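Local coordinates for protein phosphoribosylaminoimidazole carboxylase, ATPase subunit (Thermus thermophilus, PDB 3AW8) that probably catalyses the ATP-dependent conversion of 5-aminoimidazole ribonucleotide and hydrogencarbonate to N5-carboxyaminoimidazole ribonucleotide in purine biosynthesis, at residues 90-94 against 258-262; 112-118 against 167-173; 268-273 against 338-342; 272-276 against 292-297. One frame throughout, in Å; residues are numbered along the deposited sequence.

How the contacts relate
From the N terminus, helix 88-94 comes first. Contact 1 joins it to the end of strand 253-260 and closes a loop of 163 residues. Contact 2 lies wholly within that loop. It pairs strands 114-117 and 169-173 in the small four-stranded sheet of the ATP-grasp region. The chain then leaves contact 1 and enters residues 268-276, from which contacts 3 and 4 both start, sharing E272 and G273. Contact 4 closes a short loop round helix 278-287. Contact 3 closes a longer one that takes in this loop and ends on strand 335-343 of the large sheet. Their centres are about 10 Å apart, and both touch the second subunit. Contact 2 lies across the chain's centre from them.

Contact 1: residues 90-94 against 258-262; sequences ALEVA and EMAPR. With AMP (adenosine monophosphate), chain C.
A90 and A94 face P261 and M259 where helix 90-94 runs nearly antiparallel to strand 258-260, with the short axes 8.4 Å apart at 152°. The contact is apolar and buried. The methyl of A94 rests against both M259 and P261. Its CB is 3.6 Å from M259 SD and equally close to P261 CD. One turn earlier, A90 CB meets P261 CB at 3.9 Å. Only methyl groups come from the helix at these two positions, which is consistent with the close approach of the strand end. L91 starts out pointing away from the strand. Its CG stands anti to the carbonyl carbon (chi1 -87°), and CD2 returns to touch P261 CG at 3.8 Å, the two side chains at about a right angle. M259 bends at chi2 and chi3. The bends carry its methyl to V93, where CE lies 4.1 Å from V93 CG1. A water sits 2.7 Å from A94 O and could link it to M259 O. More acceptors surround that water than it has protons, so not every bond is certain. At the start of segment 258-262, E258 lines the AMP pocket, its OE1 2.8 Å from AMP O1P. Within this chain, strand 253-260 is the outermost strand of the large antiparallel sheet and pairs with strand 241-250. The contact joins it to the preATP-grasp region, which probably has a Rossmann-like fold. Helix 97-107 packs F103 on V93 and F104 on M259. L237 of helix 220-237 touches the same two residues, and Y65 of strand 62-65 touches L91 and P261.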
loop_
_atom_site.group_PDB
_atom_site.type_symbol
_atom_site.label_atom_id
_atom_site.label_comp_id
_atom_site.label_asym_id
_atom_site.label_seq_id
_atom_site.Cartn_x
_atom_site.Cartn_y
_atom_site.Cartn_z
ATOM N N ALA A 90 -29.056 1.028 2.102
ATOM C CA ALA A 90 -28.212 -0.148 2.311
ATOM C C ALA A 90 -27.949 -0.396 3.797
ATOM O O ALA A 90 -27.939 -1.538 4.249
ATOM C CB ALA A 90 -26.904 0.015 1.565
ATOM N N LEU A 91 -27.729 0.675 4.552
ATOM C CA LEU A 91 -27.506 0.552 5.986
ATOM C C LEU A 91 -28.776 0.026 6.634
ATOM O O LEU A 91 -28.739 -0.866 7.478
ATOM C CB LEU A 91 -27.178 1.912 6.599
ATOM C CG LEU A 91 -25.731 2.378 6.596
ATOM C CD1 LEU A 91 -25.644 3.732 7.276
ATOM C CD2 LEU A 91 -24.882 1.370 7.335
ATOM N N GLU A 92 -29.904 0.603 6.234
ATOM C CA GLU A 92 -31.211 0.224 6.754
ATOM C C GLU A 92 -31.411 -1.282 6.572
ATOM O O GLU A 92 -31.658 -2.011 7.528
ATOM C CB GLU A 92 -32.304 0.987 5.994
ATOM C CG GLU A 92 -33.593 1.233 6.769
ATOM C CD GLU A 92 -33.626 2.599 7.454
ATOM O OE1 GLU A 92 -33.459 3.627 6.747
ATOM O OE2 GLU A 92 -33.829 2.644 8.693
ATOM N N VAL A 93 -31.301 -1.735 5.331
ATOM C CA VAL A 93 -31.465 -3.145 5.012
ATOM C C VAL A 93 -30.512 -4.031 5.812
ATOM O O VAL A 93 -30.933 -4.993 6.451
ATOM C CB VAL A 93 -31.213 -3.404 3.504
ATOM C CG1 VAL A 93 -31.323 -4.886 3.203
ATOM C CG2 VAL A 93 -32.205 -2.622 2.665
ATOM N N ALA A 94 -29.227 -3.692 5.779
ATOM C CA ALA A 94 -28.194 -4.476 6.450
ATOM C C ALA A 94 -28.198 -4.483 7.974
ATOM O O ALA A 94 -27.605 -5.369 8.584
ATOM C CB ALA A 94 -26.824 -4.037 5.953
ATOM N N GLU A 258 -25.440 -12.937 5.299
ATOM C CA GLU A 258 -25.297 -11.539 5.720
ATOM C C GLU A 258 -24.769 -10.624 4.627
ATOM O O GLU A 258 -24.080 -11.064 3.707
ATOM C CB GLU A 258 -24.323 -11.417 6.894
ATOM C CG GLU A 258 -24.891 -11.697 8.259
ATOM C CD GLU A 258 -23.882 -11.423 9.363
ATOM O OE1 GLU A 258 -22.827 -12.098 9.394
ATOM O OE2 GLU A 258 -24.145 -10.529 10.198
ATOM N N MET A 259 -25.088 -9.340 4.749
ATOM C CA MET A 259 -24.601 -8.344 3.810
ATOM C C MET A 259 -24.031 -7.189 4.631
ATOM O O MET A 259 -24.541 -6.863 5.701
ATOM C CB MET A 259 -25.721 -7.857 2.879
ATOM C CG MET A 259 -26.707 -6.873 3.480
ATOM S SD MET A 259 -26.679 -5.280 2.599
ATOM C CE MET A 259 -27.802 -5.598 1.258
ATOM N N ALA A 260 -22.944 -6.602 4.146
ATOM C CA ALA A 260 -22.306 -5.476 4.824
ATOM C C ALA A 260 -22.093 -4.402 3.762
ATOM O O ALA A 260 -21.423 -4.639 2.759
ATOM C CB ALA A 260 -20.970 -5.908 5.429
ATOM N N PRO A 261 -22.666 -3.208 3.964
ATOM C CA PRO A 261 -22.511 -2.129 2.984
ATOM C C PRO A 261 -21.150 -1.455 3.096
ATOM O O PRO A 261 -21.077 -0.251 3.359
ATOM C CB PRO A 261 -23.655 -1.190 3.341
ATOM C CG PRO A 261 -23.681 -1.289 4.833
ATOM C CD PRO A 261 -23.516 -2.777 5.090
ATOM N N ARG A 262 -20.081 -2.219 2.867
ATOM C CA ARG A 262 -18.740 -1.672 3.001
ATOM C C ARG A 262 -17.643 -2.702 2.749
ATOM O O ARG A 262 -17.907 -3.897 2.565
ATOM C CB ARG A 262 -18.559 -1.163 4.423
ATOM C CG ARG A 262 -18.876 -2.255 5.451
ATOM C CD ARG A 262 -18.504 -1.851 6.858
ATOM N NE ARG A 262 -18.870 -2.875 7.837
ATOM C CZ ARG A 262 -18.302 -4.081 7.935
ATOM N NH1 ARG A 262 -17.325 -4.452 7.113
ATOM N NH2 ARG A 262 -18.706 -4.917 8.879
HETATM P P AMP C . -23.437 -13.720 12.714
HETATM O O1P AMP C . -22.428 -12.873 12.023
HETATM O O2P AMP C . -24.510 -14.268 11.636
HETATM O O3P AMP C . -24.194 -12.845 13.834
HETATM O "O5'" AMP C . -22.700 -14.974 13.441
HETATM C "C5'" AMP C . -22.060 -15.778 12.434
HETATM C "C4'" AMP C . -21.600 -17.114 13.051
HETATM O "O4'" AMP C . -22.741 -17.924 13.485
HETATM C "C3'" AMP C . -20.800 -17.960 12.043
HETATM O "O3'" AMP C . -19.669 -18.564 12.683
HETATM C "C2'" AMP C . -21.802 -18.997 11.516
HETATM O "O2'" AMP C . -21.163 -20.260 11.280
HETATM C "C1'" AMP C . -22.897 -19.086 12.602
HETATM N N9 AMP C . -24.247 -19.094 11.987
HETATM C C8 AMP C . -25.030 -18.000 11.711
HETATM N N7 AMP C . -26.156 -18.368 11.172
HETATM C C5 AMP C . -26.181 -19.711 11.063
HETATM C C6 AMP C . -27.116 -20.662 10.569
HETATM N N6 AMP C . -28.331 -20.250 10.047
HETATM N N1 AMP C . -26.796 -21.976 10.618
HETATM C C2 AMP C . -25.625 -22.396 11.119
HETATM N N3 AMP C . -24.721 -21.534 11.593
HETATM C C4 AMP C . -24.952 -20.202 11.585
HETATM O O HOH W 1 -25.623 -7.104 8.212
#

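Contact 2: residues 112-118 against 167-173; sequences PPFHPVD and RGLILEG
D118 CB lies over one face of the R167 guanidinium, 3.4 Å from R167 NH1. The D118 carboxylate is turned almost parallel to that group, with 12° between the planes. The salt bridge from D118 OD1 to R167 NH1 is long, 3.7 Å. OD1 lies well out of the guanidinium plane, so only the charges attract. The same OD1 uses its anti lone pair to accept from G168 N. At the other end, the F114 ring has P112 O at its edge, in plane. I170 CD1 approaches the ring obliquely and is 4.1 Å from F114 CD2. The H115 ring carries P116 CD on one face. Between these ends the backbones form a regular antiparallel ladder. H115 with L171 and V117 with L169 are hydrogen-bonded pairs, while F114 with E172 and P116 with I170 are non-hydrogen-bonded. The ladder ends with G173 N to P113 O at 2.7 Å. On the face shared with L169 and L171, V117 packs through both branches. CG1 is 3.8 Å from L171 CB, and CG2, set between the backbone N and carbonyl carbon, lies against L169 CB. E172, which lines the AMP pocket, makes a salt bridge with K137. Within this chain, strand 114-117 is outermost in the four-stranded ATP-grasp sheet, and strand 169-173 pairs next with 134-138. Helix 97-107 packs L98 on F114 and P116, while L136 of strand 134-138 touches V117 and L171.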
loop_
_atom_site.group_PDB
_atom_site.type_symbol
_atom_site.label_atom_id
_atom_site.label_comp_id
_atom_site.label_asym_id
_atom_site.label_seq_id
_atom_site.Cartn_x
_atom_site.Cartn_y
_atom_site.Cartn_z
ATOM N N PRO A 112 -31.752 -19.218 4.176
ATOM C CA PRO A 112 -32.212 -20.283 5.068
ATOM C C PRO A 112 -33.672 -20.033 5.429
ATOM O O PRO A 112 -34.157 -18.906 5.332
ATOM C CB PRO A 112 -31.307 -20.131 6.290
ATOM C CG PRO A 112 -30.066 -19.530 5.725
ATOM C CD PRO A 112 -30.601 -18.510 4.756
ATOM N N PRO A 113 -34.405 -21.082 5.830
ATOM C CA PRO A 113 -35.798 -20.817 6.182
ATOM C C PRO A 113 -35.787 -19.898 7.400
ATOM O O PRO A 113 -35.122 -20.191 8.399
ATOM C CB PRO A 113 -36.340 -22.208 6.496
ATOM C CG PRO A 113 -35.130 -22.930 7.020
ATOM C CD PRO A 113 -34.069 -22.501 6.042
ATOM N N PHE A 114 -36.503 -18.782 7.306
ATOM C CA PHE A 114 -36.555 -17.823 8.401
ATOM C C PHE A 114 -37.979 -17.355 8.661
ATOM O O PHE A 114 -38.809 -17.298 7.746
ATOM C CB PHE A 114 -35.705 -16.597 8.077
ATOM C CG PHE A 114 -36.282 -15.737 6.984
ATOM C CD1 PHE A 114 -36.066 -16.048 5.645
ATOM C CD2 PHE A 114 -37.059 -14.626 7.295
ATOM C CE1 PHE A 114 -36.612 -15.267 4.634
ATOM C CE2 PHE A 114 -37.610 -13.839 6.294
ATOM C CZ PHE A 114 -37.388 -14.158 4.959
ATOM N N HIS A 115 -38.252 -16.990 9.908
ATOM C CA HIS A 115 -39.577 -16.521 10.265
ATOM C C HIS A 115 -39.505 -15.498 11.394
ATOM O O HIS A 115 -38.748 -15.664 12.353
ATOM C CB HIS A 115 -40.459 -17.713 10.663
ATOM C CG HIS A 115 -41.921 -17.392 10.745
ATOM N ND1 HIS A 115 -42.513 -16.886 11.883
ATOM C CD2 HIS A 115 -42.907 -17.489 9.821
ATOM C CE1 HIS A 115 -43.799 -16.686 11.657
ATOM N NE2 HIS A 115 -44.064 -17.045 10.413
ATOM N N PRO A 116 -40.287 -14.410 11.278
ATOM C CA PRO A 116 -40.334 -13.338 12.276
ATOM C C PRO A 116 -40.914 -13.831 13.601
ATOM O O PRO A 116 -41.925 -14.530 13.614
ATOM C CB PRO A 116 -41.234 -12.293 11.615
ATOM C CG PRO A 116 -41.048 -12.546 10.151
ATOM C CD PRO A 116 -41.075 -14.043 10.089
ATOM N N VAL A 117 -40.275 -13.472 14.711
ATOM C CA VAL A 117 -40.770 -13.893 16.014
ATOM C C VAL A 117 -40.836 -12.760 17.028
ATOM O O VAL A 117 -39.817 -12.302 17.551
ATOM C CB VAL A 117 -39.927 -15.045 16.603
ATOM C CG1 VAL A 117 -40.003 -16.251 15.689
ATOM C CG2 VAL A 117 -38.488 -14.608 16.785
ATOM N N ASP A 118 -42.058 -12.315 17.298
ATOM C CA ASP A 118 -42.298 -11.243 18.251
ATOM C C ASP A 118 -42.994 -11.794 19.489
ATOM O O ASP A 118 -42.772 -11.316 20.602
ATOM C CB ASP A 118 -43.157 -10.156 17.608
ATOM C CG ASP A 118 -42.493 -9.534 16.398
ATOM O OD1 ASP A 118 -41.354 -9.037 16.537
ATOM O OD2 ASP A 118 -43.105 -9.543 15.308
ATOM N N ARG A 167 -39.064 -10.352 21.890
ATOM C CA ARG A 167 -39.615 -9.619 20.757
ATOM C C ARG A 167 -38.498 -9.064 19.870
ATOM O O ARG A 167 -37.352 -8.934 20.307
ATOM C CB ARG A 167 -40.509 -8.481 21.272
ATOM C CG ARG A 167 -40.894 -7.436 20.234
ATOM C CD ARG A 167 -41.850 -6.400 20.812
ATOM N NE ARG A 167 -43.212 -6.916 20.936
ATOM C CZ ARG A 167 -44.015 -7.179 19.905
ATOM N NH1 ARG A 167 -43.596 -6.972 18.661
ATOM N NH2 ARG A 167 -45.240 -7.650 20.115
ATOM N N GLY A 168 -38.837 -8.750 18.624
ATOM C CA GLY A 168 -37.856 -8.212 17.701
ATOM C C GLY A 168 -36.757 -9.210 17.415
ATOM O O GLY A 168 -35.593 -8.845 17.254
ATOM N N LEU A 169 -37.134 -10.483 17.351
ATOM C CA LEU A 169 -36.181 -11.549 17.091
ATOM C C LEU A 169 -36.535 -12.274 15.800
ATOM O O LEU A 169 -37.633 -12.117 15.263
ATOM C CB LEU A 169 -36.182 -12.532 18.260
ATOM C CG LEU A 169 -36.054 -11.911 19.656
ATOM C CD1 LEU A 169 -36.160 -13.003 20.706
ATOM C CD2 LEU A 169 -34.733 -11.169 19.785
ATOM N N ILE A 170 -35.597 -13.066 15.299
ATOM C CA ILE A 170 -35.817 -13.808 14.067
ATOM C C ILE A 170 -35.435 -15.275 14.249
ATOM O O ILE A 170 -34.456 -15.595 14.927
ATOM C CB ILE A 170 -35.003 -13.196 12.905
ATOM C CG1 ILE A 170 -35.263 -13.977 11.618
ATOM C CG2 ILE A 170 -33.527 -13.187 13.252
ATOM C CD1 ILE A 170 -34.619 -13.363 10.400
ATOM N N LEU A 171 -36.220 -16.161 13.647
ATOM C CA LEU A 171 -35.971 -17.594 13.746
ATOM C C LEU A 171 -35.413 -18.079 12.414
ATOM O O LEU A 171 -36.058 -17.946 11.372
ATOM C CB LEU A 171 -37.279 -18.330 14.088
ATOM C CG LEU A 171 -37.281 -19.752 14.676
ATOM C CD1 LEU A 171 -36.806 -20.760 13.642
ATOM C CD2 LEU A 171 -36.402 -19.794 15.918
ATOM N N GLU A 172 -34.200 -18.619 12.458
ATOM C CA GLU A 172 -33.536 -19.127 11.263
ATOM C C GLU A 172 -33.301 -20.621 11.381
ATOM O O GLU A 172 -32.853 -21.110 12.419
ATOM C CB GLU A 172 -32.187 -18.428 11.041
ATOM C CG GLU A 172 -32.261 -17.076 10.337
ATOM C CD GLU A 172 -30.884 -16.494 10.028
ATOM O OE1 GLU A 172 -30.053 -17.205 9.414
ATOM O OE2 GLU A 172 -30.635 -15.323 10.391
ATOM N N GLY A 173 -33.601 -21.341 10.309
ATOM C CA GLY A 173 -33.405 -22.774 10.325
ATOM C C GLY A 173 -31.943 -23.134 10.164
ATOM O O GLY A 173 -31.350 -22.859 9.120
#

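Contact 3: residues 268-273 against 338-342; sequences HWTIEG and HITLR
H268 lays its CB over one face of the H338 imidazole, 3.7 Å from the ring centroid and 21° off the normal, a CH-pi contact. The two rings themselves meet obliquely, with planes at 36° and centroids 4.9 Å apart. H338 sets CG between its backbone N and carbonyl carbon (chi1 77°), which turns the ring toward residues 268-273. I271 CD1 reaches the edge of that ring. A water lies in the ring plane at another point of the edge, 2.6 Å from H338 NE2. It donates to H268 O and accepts from T340 OG1, each at 2.7 Å. One water thus ties both segments together through these three groups. E272 OE1 is also near it, but too close for that bond to be certain. Strand 338-342 belongs to the large antiparallel sheet, between strands 299-306 and 321-325. Here a short, weakly bonded helix near 270-273, in the ATP-grasp region, lies against the C-terminal carboxylase-family region. E272 and T340 come at each other from opposite directions, with E272 CG 3.8 Å from T340 CG2. H338 ND1 bonds to Y326 OH, while H324 stacks on the H338 ring and bonds through NE2 to E272 OE1. R342 passes its CD alongside G273 CA at 3.7 Å. Beyond that point its chain bends at chi3. Its NH1 hydrogen-bonds to R297 O of its own chain, and its NH2 makes a salt bridge with E275 of the second subunit.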
loop_
_atom_site.group_PDB
_atom_site.type_symbol
_atom_site.label_atom_id
_atom_site.label_comp_id
_atom_site.label_asym_id
_atom_site.label_seq_id
_atom_site.Cartn_x
_atom_site.Cartn_y
_atom_site.Cartn_z
ATOM N N HIS A 268 -9.462 -8.378 3.108
ATOM C CA HIS A 268 -8.194 -7.718 3.349
ATOM C C HIS A 268 -7.077 -8.309 2.525
ATOM O O HIS A 268 -6.055 -7.662 2.318
ATOM C CB HIS A 268 -7.828 -7.770 4.825
ATOM C CG HIS A 268 -8.798 -7.049 5.701
ATOM N ND1 HIS A 268 -9.671 -6.100 5.213
ATOM C CD2 HIS A 268 -9.029 -7.127 7.033
ATOM C CE1 HIS A 268 -10.400 -5.626 6.208
ATOM N NE2 HIS A 268 -10.030 -6.232 7.321
ATOM N N TRP A 269 -7.264 -9.535 2.044
ATOM C CA TRP A 269 -6.231 -10.185 1.233
ATOM C C TRP A 269 -6.040 -9.480 -0.118
ATOM O O TRP A 269 -5.028 -9.687 -0.791
ATOM C CB TRP A 269 -6.587 -11.648 0.972
ATOM C CG TRP A 269 -7.857 -11.808 0.196
ATOM C CD1 TRP A 269 -9.127 -11.842 0.701
ATOM C CD2 TRP A 269 -7.990 -11.876 -1.227
ATOM N NE1 TRP A 269 -10.041 -11.923 -0.321
ATOM C CE2 TRP A 269 -9.370 -11.946 -1.516
ATOM C CE3 TRP A 269 -7.078 -11.878 -2.288
ATOM C CZ2 TRP A 269 -9.862 -12.023 -2.826
ATOM C CZ3 TRP A 269 -7.569 -11.951 -3.598
ATOM C CH2 TRP A 269 -8.950 -12.023 -3.850
ATOM N N THR A 270 -7.004 -8.647 -0.512
ATOM C CA THR A 270 -6.910 -7.963 -1.793
ATOM C C THR A 270 -5.865 -6.854 -1.830
ATOM O O THR A 270 -5.541 -6.340 -2.909
ATOM C CB THR A 270 -8.275 -7.378 -2.249
ATOM O OG1 THR A 270 -8.668 -6.315 -1.377
ATOM C CG2 THR A 270 -9.352 -8.461 -2.255
ATOM N N ILE A 271 -5.328 -6.485 -0.667
ATOM C CA ILE A 271 -4.308 -5.442 -0.636
ATOM C C ILE A 271 -3.077 -5.879 -1.433
ATOM O O ILE A 271 -2.502 -5.090 -2.165
ATOM C CB ILE A 271 -3.905 -5.082 0.808
ATOM C CG1 ILE A 271 -5.128 -4.574 1.575
ATOM C CG2 ILE A 271 -2.850 -3.983 0.795
ATOM C CD1 ILE A 271 -4.830 -4.189 3.003
ATOM N N GLU A 272 -2.672 -7.135 -1.295
ATOM C CA GLU A 272 -1.535 -7.640 -2.060
ATOM C C GLU A 272 -1.911 -8.833 -2.944
ATOM O O GLU A 272 -1.227 -9.109 -3.925
ATOM C CB GLU A 272 -0.372 -8.015 -1.144
ATOM C CG GLU A 272 -0.801 -8.543 0.186
ATOM C CD GLU A 272 -0.845 -7.459 1.235
ATOM O OE1 GLU A 272 -1.834 -7.407 1.995
ATOM O OE2 GLU A 272 0.116 -6.664 1.301
ATOM N N GLY A 273 -3.010 -9.513 -2.620
ATOM C CA GLY A 273 -3.440 -10.665 -3.404
ATOM C C GLY A 273 -4.370 -10.435 -4.599
ATOM O O GLY A 273 -4.788 -11.394 -5.250
ATOM N N HIS A 338 -3.895 -8.201 10.952
ATOM C CA HIS A 338 -4.095 -9.380 10.142
ATOM C C HIS A 338 -2.807 -9.657 9.357
ATOM O O HIS A 338 -1.904 -8.818 9.305
ATOM C CB HIS A 338 -5.306 -9.217 9.207
ATOM C CG HIS A 338 -5.047 -8.370 8.002
ATOM N ND1 HIS A 338 -5.280 -7.010 7.978
ATOM C CD2 HIS A 338 -4.589 -8.693 6.769
ATOM C CE1 HIS A 338 -4.981 -6.536 6.782
ATOM N NE2 HIS A 338 -4.560 -7.537 6.031
ATOM N N ILE A 339 -2.722 -10.845 8.771
ATOM C CA ILE A 339 -1.559 -11.241 7.995
ATOM C C ILE A 339 -2.014 -11.856 6.688
ATOM O O ILE A 339 -2.782 -12.808 6.687
ATOM C CB ILE A 339 -0.724 -12.315 8.725
ATOM C CG1 ILE A 339 -0.231 -11.786 10.071
ATOM C CG2 ILE A 339 0.445 -12.745 7.846
ATOM C CD1 ILE A 339 0.417 -12.852 10.917
ATOM N N THR A 340 -1.550 -11.316 5.571
ATOM C CA THR A 340 -1.915 -11.896 4.296
ATOM C C THR A 340 -0.720 -12.603 3.692
ATOM O O THR A 340 0.333 -12.006 3.486
ATOM C CB THR A 340 -2.433 -10.858 3.307
ATOM O OG1 THR A 340 -3.731 -10.417 3.728
ATOM C CG2 THR A 340 -2.532 -11.469 1.905
ATOM N N LEU A 341 -0.902 -13.894 3.439
ATOM C CA LEU A 341 0.122 -14.742 2.849
ATOM C C LEU A 341 -0.250 -14.922 1.394
ATOM O O LEU A 341 -1.299 -15.479 1.075
ATOM C CB LEU A 341 0.144 -16.095 3.558
ATOM C CG LEU A 341 1.144 -17.163 3.102
ATOM C CD1 LEU A 341 2.572 -16.652 3.221
ATOM C CD2 LEU A 341 0.952 -18.404 3.958
ATOM N N ARG A 342 0.603 -14.432 0.507
ATOM C CA ARG A 342 0.341 -14.548 -0.917
ATOM C C ARG A 342 1.446 -15.342 -1.606
ATOM O O ARG A 342 2.559 -14.849 -1.781
ATOM C CB ARG A 342 0.241 -13.159 -1.545
ATOM C CG ARG A 342 -0.377 -13.145 -2.924
ATOM C CD ARG A 342 0.071 -11.923 -3.684
ATOM N NE ARG A 342 1.500 -11.987 -3.955
ATOM C CZ ARG A 342 2.068 -12.889 -4.752
ATOM N NH1 ARG A 342 1.323 -13.803 -5.361
ATOM N NH2 ARG A 342 3.381 -12.885 -4.943
HETATM O O HOH W 2 -3.665 -7.718 3.566
#

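Contact 4: residues 272-276 against 292-297; sequences EGAET and GSTAPR
A274 and P296 form a single backbone bridge between two loops, one after helix 270-273 and one leading into strand 299-306, beside the dimer interface. R297 N donates to G273 O at 2.7 Å, and E275 N donates to A295 O at 2.8 Å. A water also joins G273 O to R297 O. The R297 side chain, extended from CG to NE, crosses that of E275 at about a right angle. NE makes a nearly straight, hydrogen-bonded salt bridge to E275 OE2 at 3.0 Å, meeting it from above the carboxylate plane. NH1 to E275 OE1 is weak, and so is NH2 to E272 O. A274 O lies 3.6 Å above the centre of the guanidinium. T276 turns OG1 beside its backbone N (chi1 -50°), where it donates to S293 O at 2.7 Å. S293 OG accepts from A295 N, closing an ST turn. E275 O accepts from H322 NE2 of the second subunit. R297 NH2 lies close to R297 NH2 of that subunit, two like charges. The E275 carboxylate is shared between R297 of its own chain and R342 of the second subunit. With the carbonyls of E272 and A274, it probably helps to offset the positive charge at the interface.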
loop_
_atom_site.group_PDB
_atom_site.type_symbol
_atom_site.label_atom_id
_atom_site.label_comp_id
_atom_site.label_asym_id
_atom_site.label_seq_id
_atom_site.Cartn_x
_atom_site.Cartn_y
_atom_site.Cartn_z
ATOM N N GLU A 272 -2.672 -7.135 -1.295
ATOM C CA GLU A 272 -1.535 -7.640 -2.060
ATOM C C GLU A 272 -1.911 -8.833 -2.944
ATOM O O GLU A 272 -1.227 -9.109 -3.925
ATOM C CB GLU A 272 -0.372 -8.015 -1.144
ATOM C CG GLU A 272 -0.801 -8.543 0.186
ATOM C CD GLU A 272 -0.845 -7.459 1.235
ATOM O OE1 GLU A 272 -1.834 -7.407 1.995
ATOM O OE2 GLU A 272 0.116 -6.664 1.301
ATOM N N GLY A 273 -3.010 -9.513 -2.620
ATOM C CA GLY A 273 -3.440 -10.665 -3.404
ATOM C C GLY A 273 -4.370 -10.435 -4.599
ATOM O O GLY A 273 -4.788 -11.394 -5.250
ATOM N N ALA A 274 -4.717 -9.184 -4.887
ATOM C CA ALA A 274 -5.585 -8.879 -6.024
ATOM C C ALA A 274 -4.981 -7.672 -6.730
ATOM O O ALA A 274 -4.255 -6.896 -6.114
ATOM C CB ALA A 274 -6.997 -8.572 -5.554
ATOM N N GLU A 275 -5.272 -7.498 -8.012
ATOM C CA GLU A 275 -4.686 -6.382 -8.734
ATOM C C GLU A 275 -5.094 -5.031 -8.170
ATOM O O GLU A 275 -4.367 -4.044 -8.307
ATOM C CB GLU A 275 -5.038 -6.451 -10.223
ATOM C CG GLU A 275 -4.065 -5.651 -11.084
ATOM C CD GLU A 275 -2.622 -6.123 -10.915
ATOM O OE1 GLU A 275 -1.683 -5.330 -11.170
ATOM O OE2 GLU A 275 -2.431 -7.301 -10.533
ATOM N N THR A 276 -6.260 -4.985 -7.539
ATOM C CA THR A 276 -6.770 -3.752 -6.955
ATOM C C THR A 276 -7.411 -4.126 -5.640
ATOM O O THR A 276 -8.245 -5.035 -5.588
ATOM C CB THR A 276 -7.851 -3.089 -7.842
ATOM O OG1 THR A 276 -7.387 -2.996 -9.192
ATOM C CG2 THR A 276 -8.162 -1.688 -7.335
ATOM N N GLY A 292 -10.932 -0.665 -10.812
ATOM C CA GLY A 292 -9.714 -1.376 -11.139
ATOM C C GLY A 292 -9.963 -2.865 -11.231
ATOM O O GLY A 292 -10.951 -3.385 -10.702
ATOM N N SER A 293 -9.057 -3.553 -11.914
ATOM C CA SER A 293 -9.150 -4.990 -12.091
ATOM C C SER A 293 -9.200 -5.716 -10.750
ATOM O O SER A 293 -8.510 -5.342 -9.796
ATOM C CB SER A 293 -7.952 -5.487 -12.905
ATOM O OG SER A 293 -7.962 -6.901 -13.005
ATOM N N THR A 294 -10.019 -6.761 -10.687
ATOM C CA THR A 294 -10.158 -7.550 -9.475
ATOM C C THR A 294 -9.440 -8.892 -9.605
ATOM O O THR A 294 -9.547 -9.752 -8.730
ATOM C CB THR A 294 -11.632 -7.815 -9.162
ATOM O OG1 THR A 294 -12.280 -8.295 -10.344
ATOM C CG2 THR A 294 -12.317 -6.543 -8.691
ATOM N N ALA A 295 -8.701 -9.067 -10.693
ATOM C CA ALA A 295 -7.985 -10.316 -10.915
ATOM C C ALA A 295 -7.053 -10.646 -9.744
ATOM O O ALA A 295 -6.347 -9.777 -9.236
ATOM C CB ALA A 295 -7.195 -10.233 -12.213
ATOM N N PRO A 296 -7.053 -11.909 -9.292
ATOM C CA PRO A 296 -6.195 -12.319 -8.176
ATOM C C PRO A 296 -4.739 -12.534 -8.562
ATOM O O PRO A 296 -4.432 -12.896 -9.696
ATOM C CB PRO A 296 -6.847 -13.613 -7.700
ATOM C CG PRO A 296 -7.377 -14.188 -8.960
ATOM C CD PRO A 296 -7.984 -12.989 -9.657
ATOM N N ARG A 297 -3.845 -12.288 -7.611
ATOM C CA ARG A 297 -2.418 -12.484 -7.815
ATOM C C ARG A 297 -2.091 -13.755 -7.052
ATOM O O ARG A 297 -1.862 -13.721 -5.839
ATOM C CB ARG A 297 -1.605 -11.324 -7.233
ATOM C CG ARG A 297 -1.709 -10.007 -7.993
ATOM C CD ARG A 297 -0.965 -8.919 -7.236
ATOM N NE ARG A 297 -1.111 -7.593 -7.830
ATOM C CZ ARG A 297 -0.829 -6.461 -7.189
ATOM N NH1 ARG A 297 -0.984 -5.293 -7.797
ATOM N NH2 ARG A 297 -0.406 -6.494 -5.928
HETATM O O HOH W 3 -4.267 -13.978 -4.216
#